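Maleylacetoacetate isomerase (Anaeromyxobacter dehalogenans, PDB 4IGJ) probably catalyses the glutathione-dependent isomerisation of maleylacetoacetate to fumarylacetoacetate, as a zeta-class member of the glutathione transferase superfamily. Local coordinates at residues E125-G130 with A164-A169; Q92-L97 with R119-A124. One frame throughout, in Å; residues are numbered along the deposited sequence.

Interaction 1 of 2, residues E125-G130 with A164-A169; sequences EHVNSG and AALETA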
# COMPACT_ATOMS: atom_id res chain seq x y z
N GLU A 125 4.44 3.13 -1.96
CA GLU A 125 3.79 2.64 -0.75
C GLU A 125 3.71 3.67 0.37
O GLU A 125 2.76 3.66 1.15
CB GLU A 125 4.42 1.33 -0.27
CG GLU A 125 4.22 0.12 -1.21
CD GLU A 125 2.78 -0.40 -1.26
OE1 GLU A 125 1.87 0.16 -0.60
OE2 GLU A 125 2.55 -1.41 -1.98
N HIS A 126 4.68 4.59 0.43
CA HIS A 126 4.58 5.71 1.37
C HIS A 126 3.26 6.44 1.19
O HIS A 126 2.65 6.89 2.16
CB HIS A 126 5.74 6.69 1.17
CG HIS A 126 7.01 6.27 1.85
ND1 HIS A 126 7.07 5.97 3.20
CD2 HIS A 126 8.27 6.13 1.38
CE1 HIS A 126 8.31 5.65 3.52
NE2 HIS A 126 9.06 5.74 2.43
N VAL A 127 2.81 6.55 -0.06
CA VAL A 127 1.50 7.15 -0.32
C VAL A 127 0.37 6.13 -0.16
O VAL A 127 -0.59 6.37 0.59
CB VAL A 127 1.47 7.77 -1.73
CG1 VAL A 127 0.12 8.38 -2.02
CG2 VAL A 127 2.57 8.83 -1.87
N ASN A 128 0.49 5.00 -0.85
CA ASN A 128 -0.54 3.98 -0.91
C ASN A 128 -0.98 3.50 0.45
O ASN A 128 -2.18 3.36 0.72
CB ASN A 128 -0.01 2.80 -1.75
CG ASN A 128 -1.07 1.76 -2.05
OD1 ASN A 128 -0.88 0.55 -1.80
ND2 ASN A 128 -2.17 2.20 -2.59
N SER A 129 -0.02 3.23 1.32
CA SER A 129 -0.34 2.70 2.64
C SER A 129 -0.02 3.67 3.78
O SER A 129 -0.57 3.55 4.86
CB SER A 129 0.37 1.36 2.87
OG SER A 129 1.77 1.52 2.98
N GLY A 130 0.87 4.62 3.52
CA GLY A 130 1.34 5.49 4.59
C GLY A 130 0.73 6.88 4.70
O GLY A 130 0.95 7.57 5.70
N ALA A 164 6.66 14.81 4.09
CA ALA A 164 7.98 15.07 4.67
C ALA A 164 8.89 13.87 4.44
O ALA A 164 10.04 14.03 4.04
CB ALA A 164 7.85 15.37 6.16
N ALA A 165 8.36 12.67 4.67
CA ALA A 165 9.10 11.44 4.42
C ALA A 165 9.43 11.29 2.94
O ALA A 165 10.55 10.91 2.59
CB ALA A 165 8.31 10.24 4.91
N LEU A 166 8.46 11.57 2.09
CA LEU A 166 8.66 11.50 0.65
C LEU A 166 9.73 12.47 0.17
O LEU A 166 10.59 12.11 -0.61
CB LEU A 166 7.37 11.80 -0.10
CG LEU A 166 6.45 10.62 -0.40
CD1 LEU A 166 5.31 11.09 -1.27
CD2 LEU A 166 7.24 9.50 -1.09
N GLU A 167 9.64 13.71 0.64
CA GLU A 167 10.58 14.75 0.24
C GLU A 167 12.02 14.30 0.47
O GLU A 167 12.89 14.52 -0.37
CB GLU A 167 10.29 16.04 1.02
CG GLU A 167 11.39 17.10 0.94
CD GLU A 167 11.46 17.80 -0.41
OE1 GLU A 167 10.47 17.77 -1.16
OE2 GLU A 167 12.52 18.39 -0.71
N THR A 168 12.26 13.63 1.59
CA THR A 168 13.59 13.16 1.94
C THR A 168 13.97 11.91 1.16
O THR A 168 15.11 11.79 0.69
CB THR A 168 13.68 12.87 3.44
OG1 THR A 168 13.34 14.05 4.17
CG2 THR A 168 15.09 12.41 3.82
N ALA A 169 13.03 10.98 1.03
CA ALA A 169 13.27 9.74 0.29
C ALA A 169 13.42 10.00 -1.20
O ALA A 169 14.18 9.32 -1.89
CB ALA A 169 12.16 8.73 0.56
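L166 pushes its forked end into the angle between V127 and H126, giving one methyl to each. The tighter touch is CD1 of L166 on CG2 of V127, 3.6 Å apart, where the two side chains cross at about a right angle. The other methyl, CD2 of L166, lies 3.9 Å from CB of H126 and comes up to the imidazole obliquely. V127 holds CG1 anti to its backbone N (chi1 179°), which puts CG2 beside that N and brings it against the leucine. Around the ring the spacing is looser, with ND1 of H126 4.8 Å from CB of A165 and NE2 of H126 4.7 Å from CB of A169.

This is helix-to-helix packing within the all-helical C-terminal domain of a glutathione transferase, between the C-terminal end of helix 114-128 and the last part of helix 150-171. L190 of helix 185-199 and L210 of helix 208-218 also pack on L166, while V127 touches R38, a glutathione-binding residue.

Helix 114-128 finishes just past the contact. Three donors converge on O of E125: N of S129, N of G130 and the hydroxyl of S129, whose OG sits 3.0 Å from O of E125 and 40° above the carbonyl plane. O of H126 is taken by the hydroxyl of T131. E125 turns to the second subunit, where its carboxylate lies close to that of E125 of that subunit, a pairing that could raise the proton affinity of both.

Interaction 2 of 2, residues Q92-L97 with R119-A124; sequences QSMAIL and RVRALA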
# COMPACT_ATOMS: atom_id res chain seq x y z
N GLN A 92 -7.48 -2.64 -6.46
CA GLN A 92 -6.33 -2.10 -5.71
C GLN A 92 -5.33 -1.45 -6.64
O GLN A 92 -4.74 -2.10 -7.50
CB GLN A 92 -5.64 -3.15 -4.82
CG GLN A 92 -6.42 -3.50 -3.57
CD GLN A 92 -6.39 -2.39 -2.51
OE1 GLN A 92 -5.53 -1.51 -2.53
NE2 GLN A 92 -7.33 -2.45 -1.57
N SER A 93 -5.14 -0.14 -6.48
CA SER A 93 -4.29 0.61 -7.41
C SER A 93 -2.91 -0.00 -7.66
O SER A 93 -2.47 -0.07 -8.80
CB SER A 93 -4.16 2.09 -6.99
OG SER A 93 -3.44 2.23 -5.76
N MET A 94 -2.24 -0.48 -6.61
CA MET A 94 -0.89 -0.99 -6.81
C MET A 94 -0.92 -2.31 -7.57
O MET A 94 -0.06 -2.54 -8.42
CB MET A 94 -0.14 -1.15 -5.49
CG MET A 94 1.36 -1.36 -5.68
SD MET A 94 2.17 0.18 -6.16
CE MET A 94 3.87 -0.34 -6.36
N ALA A 95 -1.90 -3.15 -7.29
CA ALA A 95 -2.03 -4.42 -8.01
C ALA A 95 -2.35 -4.17 -9.48
O ALA A 95 -1.81 -4.85 -10.36
CB ALA A 95 -3.10 -5.31 -7.38
N ILE A 96 -3.22 -3.20 -9.75
CA ILE A 96 -3.57 -2.84 -11.12
C ILE A 96 -2.35 -2.31 -11.86
O ILE A 96 -2.06 -2.72 -12.99
CB ILE A 96 -4.69 -1.78 -11.15
CG1 ILE A 96 -5.99 -2.35 -10.56
CG2 ILE A 96 -4.91 -1.27 -12.59
CD1 ILE A 96 -7.02 -1.27 -10.25
N LEU A 97 -1.62 -1.39 -11.23
CA LEU A 97 -0.42 -0.83 -11.87
C LEU A 97 0.66 -1.87 -12.11
O LEU A 97 1.32 -1.84 -13.16
CB LEU A 97 0.11 0.35 -11.06
CG LEU A 97 -0.78 1.59 -11.13
CD1 LEU A 97 -0.49 2.56 -9.99
CD2 LEU A 97 -0.63 2.31 -12.48
N ARG A 119 13.14 0.89 -4.49
CA ARG A 119 13.01 2.30 -4.15
C ARG A 119 11.69 2.87 -4.68
O ARG A 119 10.95 3.55 -3.97
CB ARG A 119 14.19 3.12 -4.69
CG ARG A 119 14.10 4.61 -4.37
CD ARG A 119 15.30 5.41 -4.87
NE ARG A 119 15.19 6.83 -4.52
CZ ARG A 119 14.60 7.75 -5.28
NH1 ARG A 119 14.05 7.43 -6.43
NH2 ARG A 119 14.54 9.01 -4.87
N VAL A 120 11.39 2.58 -5.94
CA VAL A 120 10.16 3.10 -6.53
C VAL A 120 8.93 2.56 -5.83
O VAL A 120 7.99 3.31 -5.52
CB VAL A 120 10.09 2.79 -8.04
CG1 VAL A 120 8.71 3.11 -8.60
CG2 VAL A 120 11.15 3.58 -8.80
N ARG A 121 8.92 1.26 -5.54
CA ARG A 121 7.80 0.69 -4.82
C ARG A 121 7.66 1.29 -3.43
O ARG A 121 6.55 1.50 -2.96
CB ARG A 121 7.92 -0.83 -4.75
CG ARG A 121 7.66 -1.54 -6.07
CD ARG A 121 7.68 -3.04 -5.87
NE ARG A 121 7.30 -3.78 -7.08
CZ ARG A 121 8.10 -4.59 -7.76
NH1 ARG A 121 9.36 -4.79 -7.39
NH2 ARG A 121 7.62 -5.20 -8.84
N ALA A 122 8.78 1.57 -2.77
CA ALA A 122 8.72 2.18 -1.45
C ALA A 122 8.10 3.57 -1.50
O ALA A 122 7.29 3.91 -0.65
CB ALA A 122 10.10 2.22 -0.79
N LEU A 123 8.50 4.37 -2.49
CA LEU A 123 7.92 5.71 -2.66
C LEU A 123 6.42 5.60 -2.89
O LEU A 123 5.64 6.35 -2.29
CB LEU A 123 8.60 6.43 -3.83
CG LEU A 123 10.07 6.74 -3.59
CD1 LEU A 123 10.71 7.30 -4.85
CD2 LEU A 123 10.21 7.73 -2.46
N ALA A 124 6.02 4.65 -3.72
CA ALA A 124 4.60 4.43 -3.99
C ALA A 124 3.86 4.05 -2.72
O ALA A 124 2.78 4.58 -2.43
CB ALA A 124 4.42 3.36 -5.06
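M94 reaches from the first turn of helix 93-103 to the flank of helix 114-128. Its CB already points at that helix and packs by the side chain of N128. CG, anti to the backbone N (chi1 -166°), passes by the carboxylate of E125. The chain then bends at chi2, 74°, and brings SD to 4.0 Å from CB of A124. An extended last torsion carries CE onward, 4.0 Å from CB of A124 and also 4.0 Å from CG of R121, so the thioether end sits on a small methyl and the aliphatic root of an arginine.

M94 and R121 cross at about a right angle. Beyond CG the arginine is extended to NE, which makes a salt bridge with E98; its NH2 makes another with E102 of the second subunit. Y189 of helix 185-199 packs on both M94 and A124.

Q92 occupies the N-cap, and S93, a glutathione-binding residue, bonds through its hydroxyl to R38 and Y189. The run S93 to L97, Ser-Met-Ala-Ile-Leu, is a variant of the SNAIL/TRAIL motif of glutathione transferases, here meeting the helical domain across the domain interface.

Interactions 1 and 2, with centres about 12 Å apart, use successive parts of helix 114-128: residues 119-124 meet the N-terminal domain, and residues 125-130 meet helix 150-171. The two join through L123, whose CD2 is 3.7 Å from CD2 of L166 and equally 3.7 Å from CB of A169. NH2 of R119 adds a probable but weak hydrogen bond to O of A169 at 3.0 Å. Toward the active site, N128 of interaction 1 packs on S93 of interaction 2; both bind glutathione in this protein, although none is bound to this chain. Both contacts also border the second subunit, where H126 packs on Q92 of that subunit and M94 on E125 of that subunit.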